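PDB 3T4R: phosphoprotein from Lettuce necrotic yellows virus, which probably acts as a non-catalytic polymerase cofactor, holding the viral polymerase on its nucleoprotein-RNA template and keeping soluble nucleoprotein off non-genomic RNA, its C-terminal domain being described here. Local coordinates for residues 27-30 and 31-35; 15-18 and 19-23; 48-51 and 52-56. All blocks are in the same frame, centred on the assembly; numbering follows the deposited sequence.

Contact 1 (27-30 and 31-35); sequences PLIV and DFLVP
The carboxylate of Asp31 lies close to the carbonyl of Pro27 one turn earlier, with Asp31 CG 3.4 Å from Pro27 O, whereas the ring of Phe32 stands clear of residues 27-30 and approaches them through its root, Phe32 CB being 3.5 Å from Leu28 O. Phe32 has CG anti to the backbone N (chi1 178°), which carries its ring off helix 27-33; the Phe32 side chain packs on Asn61 and Leu65 of helix 50-72.

Four successive i+4 backbone bonds hold this short helix, from Asp31 N to Pro27 O (3.0 Å) through to Val34 N on Val30 O (2.8 Å). Proline suits the first turn, where no N-H is needed. Ile29 and Leu33 run side by side, Ile29 CG2 touching Leu33 CD1 at 3.8 Å, and Leu33 continues onto His62. Compact, branched Val30 and Val34 pack against helix 4-14.

Arg5 of that helix forms a salt bridge with Asp31 OD2 and a weak hydrogen bond with Pro27 O, while Lys8 makes a long, weak ion pair with Asp31 OD1. Such cations would offset the gathering of acceptor oxygens and probably keep Asp31 ionised, pinning helix 27-33 to helix 4-14.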
ATOM      1  N   PRO A  27      10.495  -5.234   1.372  1.00 42.68           N
ATOM      2  CA  PRO A  27      10.381  -3.960   2.108  1.00 41.17           C
ATOM      3  C   PRO A  27      10.374  -2.684   1.236  1.00 40.64           C
ATOM      4  O   PRO A  27       9.617  -1.782   1.475  1.00 40.11           O
ATOM      5  CB  PRO A  27      11.623  -3.960   2.976  1.00 45.68           C
ATOM      6  CG  PRO A  27      11.944  -5.412   3.158  1.00 47.75           C
ATOM      7  CD  PRO A  27      11.590  -6.082   1.891  1.00 46.33           C
ATOM      8  N   LEU A  28      11.180  -2.654   0.196  1.00 42.08           N
ATOM      9  CA  LEU A  28      11.259  -1.525  -0.747  1.00 43.11           C
ATOM     10  C   LEU A  28       9.969  -1.376  -1.538  1.00 40.85           C
ATOM     11  O   LEU A  28       9.525  -0.279  -1.773  1.00 42.14           O
ATOM     12  CB  LEU A  28      12.415  -1.713  -1.753  1.00 45.22           C
ATOM     13  CG  LEU A  28      13.828  -1.677  -1.164  1.00 51.47           C
ATOM     14  CD1 LEU A  28      14.857  -1.578  -2.252  1.00 51.34           C
ATOM     15  CD2 LEU A  28      13.992  -0.529  -0.203  1.00 50.33           C
ATOM     16  N   ILE A  29       9.336  -2.492  -1.890  1.00 40.30           N
ATOM     17  CA  ILE A  29       8.024  -2.424  -2.544  1.00 38.96           C
ATOM     18  C   ILE A  29       6.964  -1.948  -1.574  1.00 37.30           C
ATOM     19  O   ILE A  29       6.159  -1.089  -1.945  1.00 41.00           O
ATOM     20  CB  ILE A  29       7.627  -3.829  -3.175  1.00 40.05           C
ATOM     21  CG1 ILE A  29       8.714  -4.239  -4.154  1.00 43.34           C
ATOM     22  CG2 ILE A  29       6.151  -3.896  -3.738  1.00 38.45           C
ATOM     23  CD1 ILE A  29       8.296  -4.618  -5.549  1.00 52.80           C
ATOM     24  N   VAL A  30       6.913  -2.476  -0.356  1.00 39.98           N
ATOM     25  CA  VAL A  30       5.992  -1.901   0.659  1.00 36.95           C
ATOM     26  C   VAL A  30       6.135  -0.344   0.761  1.00 37.40           C
ATOM     27  O   VAL A  30       5.145   0.419   0.704  1.00 37.34           O
ATOM     28  CB  VAL A  30       6.161  -2.574   2.074  1.00 36.85           C
ATOM     29  CG1 VAL A  30       5.319  -1.857   3.100  1.00 35.53           C
ATOM     30  CG2 VAL A  30       5.758  -4.060   2.039  1.00 37.35           C
ATOM     31  N   ASP A  31       7.371   0.118   0.912  1.00 38.42           N
ATOM     32  CA  ASP A  31       7.673   1.543   0.983  1.00 39.85           C
ATOM     33  C   ASP A  31       7.205   2.286  -0.227  1.00 39.01           C
ATOM     34  O   ASP A  31       6.697   3.373  -0.113  1.00 40.79           O
ATOM     35  CB  ASP A  31       9.183   1.808   1.159  1.00 42.95           C
ATOM     36  CG  ASP A  31       9.703   1.468   2.548  1.00 43.75           C
ATOM     37  OD1 ASP A  31       8.949   1.411   3.519  1.00 49.52           O
ATOM     38  OD2 ASP A  31      10.909   1.361   2.683  1.00 49.41           O
ATOM     39  N   PHE A  32       7.288   1.692  -1.389  1.00 41.92           N
ATOM     40  CA  PHE A  32       6.823   2.337  -2.618  1.00 44.45           C
ATOM     41  C   PHE A  32       5.266   2.362  -2.733  1.00 43.32           C
ATOM     42  O   PHE A  32       4.658   3.332  -3.187  1.00 44.89           O
ATOM     43  CB  PHE A  32       7.401   1.583  -3.787  1.00 49.45           C
ATOM     44  CG  PHE A  32       6.968   2.104  -5.109  1.00 58.43           C
ATOM     45  CD1 PHE A  32       7.879   2.372  -6.064  1.00 67.21           C
ATOM     46  CD2 PHE A  32       5.614   2.323  -5.397  1.00 63.42           C
ATOM     47  CE1 PHE A  32       7.446   2.839  -7.292  1.00 74.81           C
ATOM     48  CE2 PHE A  32       5.201   2.821  -6.602  1.00 65.77           C
ATOM     49  CZ  PHE A  32       6.098   3.078  -7.533  1.00 71.45           C
ATOM     50  N   LEU A  33       4.629   1.288  -2.328  1.00 39.92           N
ATOM     51  CA  LEU A  33       3.216   1.232  -2.424  1.00 38.82           C
ATOM     52  C   LEU A  33       2.518   2.109  -1.387  1.00 35.14           C
ATOM     53  O   LEU A  33       1.453   2.671  -1.668  1.00 38.40           O
ATOM     54  CB  LEU A  33       2.809  -0.224  -2.205  1.00 37.12           C
ATOM     55  CG  LEU A  33       3.204  -1.220  -3.279  1.00 40.94           C
ATOM     56  CD1 LEU A  33       2.700  -2.563  -2.877  1.00 41.59           C
ATOM     57  CD2 LEU A  33       2.560  -0.906  -4.587  1.00 47.26           C
ATOM     58  N   VAL A  34       3.072   2.144  -0.199  1.00 32.34           N
ATOM     59  CA  VAL A  34       2.532   2.883   0.968  1.00 31.14           C
ATOM     60  C   VAL A  34       3.602   3.871   1.443  1.00 30.79           C
ATOM     61  O   VAL A  34       4.320   3.647   2.377  1.00 31.76           O
ATOM     62  CB  VAL A  34       2.147   1.942   2.097  1.00 31.58           C
ATOM     63  CG1 VAL A  34       1.329   2.722   3.117  1.00 31.28           C
ATOM     64  CG2 VAL A  34       1.240   0.779   1.576  1.00 31.78           C
ATOM     65  N   PRO A  35       3.752   4.969   0.713  1.00 34.02           N
ATOM     66  CA  PRO A  35       4.638   5.995   1.188  1.00 36.91           C
ATOM     67  C   PRO A  35       4.138   6.514   2.571  1.00 37.14           C
ATOM     68  O   PRO A  35       2.965   6.237   2.902  1.00 36.62           O
ATOM     69  CB  PRO A  35       4.506   7.079   0.094  1.00 37.78           C
ATOM     70  CG  PRO A  35       3.963   6.304  -1.151  1.00 38.93           C
ATOM     71  CD  PRO A  35       3.086   5.292  -0.589  1.00 35.20           C
TER

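Contact 2 (15-18 and 19-23); sequences LDWE and IGEIA
Glu21 reaches back over the first turn of helix 19-22 to Glu18, the N-cap residue, in a way that resembles the backbone-to-side-chain half of a capping box: the side chain at the N3 position accepts, though weakly, from the backbone N-H of the N-cap. The preceding helix 4-14 ends in a Schellman motif with Asp16, at positive phi, as its C-prime residue, and a short link leads from it into this turn.

Followed outward, Glu21 starts with CB 4.0 Å from Glu18 O. Its first torsion (chi1 36°) places CG near its own backbone N and brings Glu21 CG within 3.2 Å of Glu18 O. From there the chain runs extended, and Glu21 CD passes 3.9 Å from Glu18 N. At the tip, Glu21 OE2 takes the weak hydrogen bond from Glu18 N at 3.4 Å. The same oxygen brushes Glu18 CB at 3.6 Å and approaches Trp17 CD1 at 4.2 Å, the ring and carboxylate planes lying 58° apart. Glutamate fits here because it has the length to fold back over a turn, and a negative group is likely to be favoured at the start of a helix.

On the inner side, Trp17 and Ile22 supply the apolar surface. Trp17 CB rests 3.9 Å from Ile22 CG1; the Trp17 side chain touches Leu12, Tyr25 and Ile58, while Ile22 packs on Leu12 and Ala13. The turn is thereby fastened to helix 4-14.

Glu18 O closes the turn as a shared acceptor: Glu21 N approaches it in a weak, strongly bent bond, and Ile22 N meets it in the carbonyl plane at 3.1 Å, with a nearly straight N-H...O angle of 177°.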
ATOM      1  N   LEU A  15      -6.805  -2.737   4.477  1.00 38.33           N
ATOM      2  CA  LEU A  15      -7.441  -2.295   3.234  1.00 38.78           C
ATOM      3  C   LEU A  15      -7.789  -3.459   2.291  1.00 39.82           C
ATOM      4  O   LEU A  15      -8.154  -3.243   1.155  1.00 40.14           O
ATOM      5  CB  LEU A  15      -6.510  -1.306   2.516  1.00 38.37           C
ATOM      6  CG  LEU A  15      -6.258   0.012   3.235  1.00 39.23           C
ATOM      7  CD1 LEU A  15      -5.215   0.835   2.393  1.00 42.14           C
ATOM      8  CD2 LEU A  15      -7.507   0.858   3.415  1.00 42.71           C
ATOM      9  N   ASP A  16      -7.696  -4.688   2.798  1.00 38.98           N
ATOM     10  CA  ASP A  16      -8.205  -5.901   2.126  1.00 42.06           C
ATOM     11  C   ASP A  16      -7.288  -6.500   1.109  1.00 41.12           C
ATOM     12  O   ASP A  16      -7.664  -7.352   0.425  1.00 43.67           O
ATOM     13  CB  ASP A  16      -9.626  -5.706   1.582  1.00 45.81           C
ATOM     14  CG  ASP A  16     -10.664  -5.673   2.711  1.00 51.16           C
ATOM     15  OD1 ASP A  16     -10.699  -6.584   3.567  1.00 47.58           O
ATOM     16  OD2 ASP A  16     -11.400  -4.661   2.778  1.00 52.37           O
ATOM     17  N   TRP A  17      -6.029  -6.110   1.097  1.00 39.54           N
ATOM     18  CA  TRP A  17      -5.051  -6.823   0.312  1.00 41.88           C
ATOM     19  C   TRP A  17      -4.898  -8.187   0.944  1.00 43.84           C
ATOM     20  O   TRP A  17      -5.025  -8.312   2.176  1.00 42.83           O
ATOM     21  CB  TRP A  17      -3.706  -6.041   0.315  1.00 40.24           C
ATOM     22  CG  TRP A  17      -3.585  -5.263  -0.934  1.00 46.03           C
ATOM     23  CD1 TRP A  17      -3.107  -5.714  -2.108  1.00 52.33           C
ATOM     24  CD2 TRP A  17      -4.048  -3.914  -1.183  1.00 46.55           C
ATOM     25  NE1 TRP A  17      -3.217  -4.741  -3.088  1.00 57.92           N
ATOM     26  CE2 TRP A  17      -3.782  -3.622  -2.535  1.00 52.49           C
ATOM     27  CE3 TRP A  17      -4.649  -2.941  -0.398  1.00 42.91           C
ATOM     28  CZ2 TRP A  17      -4.119  -2.377  -3.126  1.00 50.59           C
ATOM     29  CZ3 TRP A  17      -4.973  -1.743  -0.956  1.00 43.81           C
ATOM     30  CH2 TRP A  17      -4.729  -1.465  -2.313  1.00 47.42           C
ATOM     31  N   GLU A  18      -4.635  -9.227   0.175  1.00 44.83           N
ATOM     32  CA  GLU A  18      -4.620 -10.541   0.819  1.00 45.80           C
ATOM     33  C   GLU A  18      -3.282 -10.616   1.520  1.00 43.54           C
ATOM     34  O   GLU A  18      -2.294 -10.068   1.038  1.00 43.58           O
ATOM     35  CB  GLU A  18      -4.847 -11.660  -0.214  1.00 52.93           C
ATOM     36  CG  GLU A  18      -5.673 -12.939   0.211  1.00 60.13           C
ATOM     37  CD  GLU A  18      -7.136 -12.679   0.627  1.00 64.37           C
ATOM     38  OE1 GLU A  18      -7.856 -12.060  -0.184  1.00 67.88           O
ATOM     39  OE2 GLU A  18      -7.567 -13.091   1.760  1.00 66.45           O
ATOM     40  N   ILE A  19      -3.260 -11.263   2.676  1.00 42.54           N
ATOM     41  CA  ILE A  19      -2.063 -11.462   3.485  1.00 41.98           C
ATOM     42  C   ILE A  19      -1.056 -12.232   2.688  1.00 42.61           C
ATOM     43  O   ILE A  19       0.129 -11.935   2.764  1.00 41.36           O
ATOM     44  CB  ILE A  19      -2.421 -12.170   4.791  1.00 42.76           C
ATOM     45  CG1 ILE A  19      -2.363 -11.187   5.950  1.00 43.26           C
ATOM     46  CG2 ILE A  19      -1.410 -13.199   5.173  1.00 46.88           C
ATOM     47  CD1 ILE A  19      -3.553 -10.441   6.161  1.00 38.84           C
ATOM     48  N   GLY A  20      -1.527 -13.212   1.920  1.00 46.58           N
ATOM     49  CA  GLY A  20      -0.653 -13.975   1.048  1.00 51.01           C
ATOM     50  C   GLY A  20       0.193 -13.144   0.085  1.00 50.99           C
ATOM     51  O   GLY A  20       1.377 -13.401  -0.095  1.00 53.66           O
ATOM     52  N   GLU A  21      -0.417 -12.157  -0.567  1.00 48.80           N
ATOM     53  CA  GLU A  21       0.323 -11.269  -1.449  1.00 49.19           C
ATOM     54  C   GLU A  21       1.148 -10.183  -0.770  1.00 43.43           C
ATOM     55  O   GLU A  21       2.229  -9.887  -1.244  1.00 44.20           O
ATOM     56  CB  GLU A  21      -0.555 -10.646  -2.524  1.00 52.00           C
ATOM     57  CG  GLU A  21      -1.968 -10.310  -2.107  1.00 56.08           C
ATOM     58  CD  GLU A  21      -2.852  -9.781  -3.285  1.00 62.73           C
ATOM     59  OE1 GLU A  21      -2.271  -9.464  -4.356  0.50 64.13           O
ATOM     60  OE2 GLU A  21      -4.102  -9.652  -3.112  0.50 55.29           O
ATOM     61  N   ILE A  22       0.656  -9.601   0.331  1.00 40.30           N
ATOM     62  CA  ILE A  22       1.493  -8.720   1.150  1.00 35.65           C
ATOM     63  C   ILE A  22       2.811  -9.406   1.585  1.00 38.95           C
ATOM     64  O   ILE A  22       3.886  -8.766   1.651  1.00 39.94           O
ATOM     65  CB  ILE A  22       0.764  -8.201   2.386  1.00 32.13           C
ATOM     66  CG1 ILE A  22      -0.583  -7.551   2.053  1.00 30.88           C
ATOM     67  CG2 ILE A  22       1.688  -7.213   3.152  1.00 32.49           C
ATOM     68  CD1 ILE A  22      -1.482  -7.380   3.307  1.00 34.18           C
ATOM     69  N   ALA A  23       2.733 -10.698   1.933  1.00 40.27           N
ATOM     70  CA  ALA A  23       3.891 -11.384   2.449  1.00 43.21           C
ATOM     71  C   ALA A  23       4.960 -11.536   1.376  1.00 46.72           C
ATOM     72  O   ALA A  23       6.116 -11.806   1.693  1.00 50.07           O
ATOM     73  CB  ALA A  23       3.506 -12.730   3.025  1.00 44.54           C
TER

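Contact 3 (48-51 and 52-56); sequences PELK and EKIQN
Glu49 and Glu52 meet at the N-terminal end of helix 50-72, the longest helix of this small helical bundle, where Glu49 holds the N-cap position. The first interaction is electrostatic and unfavourable in itself: as modelled, Glu49 OE1 lies 3.3 Å from Glu52 OE2, with the two carboxylate planes 63° apart. The placing of the Glu49 carboxylate is uncertain, however, since its first two torsions are off the usual rotamers and its other oxygen crowds the carbonyl of Pro48. The positive end of the helix dipole may ease the gathering of negative charge at this first turn.

Backbone bonds form the second group. Lys53 N reaches Glu49 O at 3.2 Å from above the carbonyl plane, 44° out of it, so the opening bond is less well aimed than the next. Ile54 N meets Leu50 O at 2.9 Å, nearly along the C=O axis.

The apolar part is Leu50 against Ile54, whose chains cross with Leu50 CG 3.7 Å from Ile54 CD1. Ile54, buried and branched, continues onto Ile38, Met41 and Leu46.

Last come two long polar chains with partners before helix 19-22: the amine of Lys51 forms a salt bridge with Asp16, and Gln55 NE2 donates to Leu15 O. The chains cross, the amide nitrogen Gln55 NE2 lying 3.8 Å from Lys51 CE.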
ATOM      1  N   PRO A  48     -14.222   5.261   7.235  1.00108.66           N
ATOM      2  CA  PRO A  48     -15.224   5.945   6.486  1.00116.78           C
ATOM      3  C   PRO A  48     -15.366   5.261   5.125  1.00113.15           C
ATOM      4  O   PRO A  48     -15.824   4.096   5.028  1.00114.51           O
ATOM      5  CB  PRO A  48     -14.546   7.355   6.303  1.00114.49           C
ATOM      6  CG  PRO A  48     -13.289   7.340   7.441  1.00108.57           C
ATOM      7  CD  PRO A  48     -13.876   6.189   8.347  1.00112.80           C
ATOM      8  N   GLU A  49     -15.000   6.030   4.099  1.00110.61           N
ATOM      9  CA  GLU A  49     -14.490   5.513   2.858  1.00103.97           C
ATOM     10  C   GLU A  49     -13.229   6.266   2.590  1.00 92.85           C
ATOM     11  O   GLU A  49     -12.925   6.637   1.436  1.00 88.93           O
ATOM     12  CB  GLU A  49     -15.517   5.598   1.724  1.00110.55           C
ATOM     13  CG  GLU A  49     -15.450   4.281   0.930  1.00106.62           C
ATOM     14  CD  GLU A  49     -14.820   3.060   1.789  1.00100.18           C
ATOM     15  OE1 GLU A  49     -14.048   2.124   1.127  1.00 93.04           O
ATOM     16  OE2 GLU A  49     -15.213   2.992   3.028  1.00105.16           O
ATOM     17  N   LEU A  50     -12.535   6.499   3.714  1.00 87.87           N
ATOM     18  CA  LEU A  50     -11.148   6.813   3.771  1.00 77.14           C
ATOM     19  C   LEU A  50     -10.510   5.586   3.173  1.00 68.08           C
ATOM     20  O   LEU A  50      -9.506   5.670   2.441  1.00 63.25           O
ATOM     21  CB  LEU A  50     -10.754   7.017   5.238  1.00 78.66           C
ATOM     22  CG  LEU A  50      -9.340   7.521   5.490  1.00 72.36           C
ATOM     23  CD1 LEU A  50      -9.017   8.757   4.643  1.00 72.36           C
ATOM     24  CD2 LEU A  50      -9.233   7.833   6.982  1.00 75.59           C
ATOM     25  N   LYS A  51     -11.112   4.440   3.501  1.00 67.55           N
ATOM     26  CA  LYS A  51     -10.701   3.156   2.990  1.00 61.08           C
ATOM     27  C   LYS A  51     -10.622   3.206   1.455  1.00 57.44           C
ATOM     28  O   LYS A  51      -9.591   2.928   0.861  1.00 50.41           O
ATOM     29  CB  LYS A  51     -11.679   2.091   3.484  1.00 67.25           C
ATOM     30  CG  LYS A  51     -11.326   0.651   3.155  1.00 64.87           C
ATOM     31  CD  LYS A  51     -12.102  -0.300   4.053  1.00 70.72           C
ATOM     32  CE  LYS A  51     -11.961  -1.689   3.501  1.00 72.83           C
ATOM     33  NZ  LYS A  51     -12.291  -2.757   4.511  1.00 80.64           N
ATOM     34  N   GLU A  52     -11.693   3.595   0.799  1.00 61.80           N
ATOM     35  CA  GLU A  52     -11.653   3.589  -0.644  1.00 60.76           C
ATOM     36  C   GLU A  52     -10.652   4.599  -1.150  1.00 55.64           C
ATOM     37  O   GLU A  52     -10.033   4.347  -2.146  1.00 51.44           O
ATOM     38  CB  GLU A  52     -13.022   3.886  -1.268  1.00 70.45           C
ATOM     39  CG  GLU A  52     -13.428   2.898  -2.351  1.00 75.42           C
ATOM     40  CD  GLU A  52     -14.964   2.747  -2.491  1.00 91.54           C
ATOM     41  OE1 GLU A  52     -15.535   3.488  -3.328  1.00101.17           O
ATOM     42  OE2 GLU A  52     -15.629   1.914  -1.784  1.00 98.23           O
ATOM     43  N   LYS A  53     -10.535   5.744  -0.479  1.00 58.38           N
ATOM     44  CA  LYS A  53      -9.574   6.805  -0.842  1.00 57.68           C
ATOM     45  C   LYS A  53      -8.125   6.291  -0.886  1.00 51.39           C
ATOM     46  O   LYS A  53      -7.439   6.384  -1.903  1.00 49.41           O
ATOM     47  CB  LYS A  53      -9.675   7.993   0.123  1.00 62.87           C
ATOM     48  CG  LYS A  53      -9.166   9.391  -0.460  1.00 68.49           C
ATOM     49  CD  LYS A  53      -8.930  10.390   0.685  1.00 73.98           C
ATOM     50  CE  LYS A  53      -7.478  10.948   0.747  1.00 73.60           C
ATOM     51  NZ  LYS A  53      -7.088  11.898  -0.354  1.00 79.13           N
ATOM     52  N   ILE A  54      -7.699   5.711   0.224  1.00 49.49           N
ATOM     53  CA  ILE A  54      -6.383   5.175   0.374  1.00 45.51           C
ATOM     54  C   ILE A  54      -6.104   4.014  -0.544  1.00 43.39           C
ATOM     55  O   ILE A  54      -4.997   3.958  -1.101  1.00 44.08           O
ATOM     56  CB  ILE A  54      -6.162   4.743   1.807  1.00 44.74           C
ATOM     57  CG1 ILE A  54      -6.428   5.935   2.716  1.00 47.15           C
ATOM     58  CG2 ILE A  54      -4.727   4.202   1.999  1.00 40.24           C
ATOM     59  CD1 ILE A  54      -6.418   5.611   4.156  1.00 47.83           C
ATOM     60  N   GLN A  55      -7.054   3.090  -0.679  1.00 43.10           N
ATOM     61  CA  GLN A  55      -6.948   1.971  -1.616  1.00 42.15           C
ATOM     62  C   GLN A  55      -6.670   2.515  -3.013  1.00 43.26           C
ATOM     63  O   GLN A  55      -5.800   1.985  -3.703  1.00 42.54           O
ATOM     64  CB  GLN A  55      -8.252   1.182  -1.707  1.00 45.22           C
ATOM     65  CG  GLN A  55      -8.540   0.251  -0.566  1.00 47.12           C
ATOM     66  CD  GLN A  55      -9.920  -0.379  -0.674  1.00 57.60           C
ATOM     67  OE1 GLN A  55     -10.770   0.068  -1.470  1.00 62.08           O
ATOM     68  NE2 GLN A  55     -10.169  -1.400   0.125  1.00 58.29           N
ATOM     69  N   ASN A  56      -7.407   3.549  -3.422  1.00 44.64           N
ATOM     70  CA  ASN A  56      -7.180   4.200  -4.697  1.00 49.06           C
ATOM     71  C   ASN A  56      -5.716   4.725  -4.814  1.00 46.18           C
ATOM     72  O   ASN A  56      -5.067   4.593  -5.872  1.00 48.09           O
ATOM     73  CB  ASN A  56      -8.201   5.329  -4.933  1.00 52.68           C
ATOM     74  CG  ASN A  56      -9.603   4.802  -5.299  1.00 62.20           C
ATOM     75  OD1 ASN A  56      -9.729   3.723  -5.912  1.00 62.89           O
ATOM     76  ND2 ASN A  56     -10.654   5.605  -5.007  1.00 67.21           N
TER

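Contact 1 is partly buried, its centre about 7 Å from that of the chain, while contacts 2 and 3 lie nearer the surface. All three are local contacts along or at the start of a helix, yet their chemistry follows their place. In contact 1 Val30 and Val34 face helix 4-14, Phe32 and Leu33 face helix 50-72, and the acid meets a basic partner; in contacts 2 and 3 glutamates gather at helix N-termini. Contacts 1 and 2, on successive helices, both pack on helix 4-14. Contacts 2 and 3 touch directly, also through Leu15 on Ile54. Contacts 1 and 3 do not touch, their centres about 18 Å apart on opposite sides of the chain's centre.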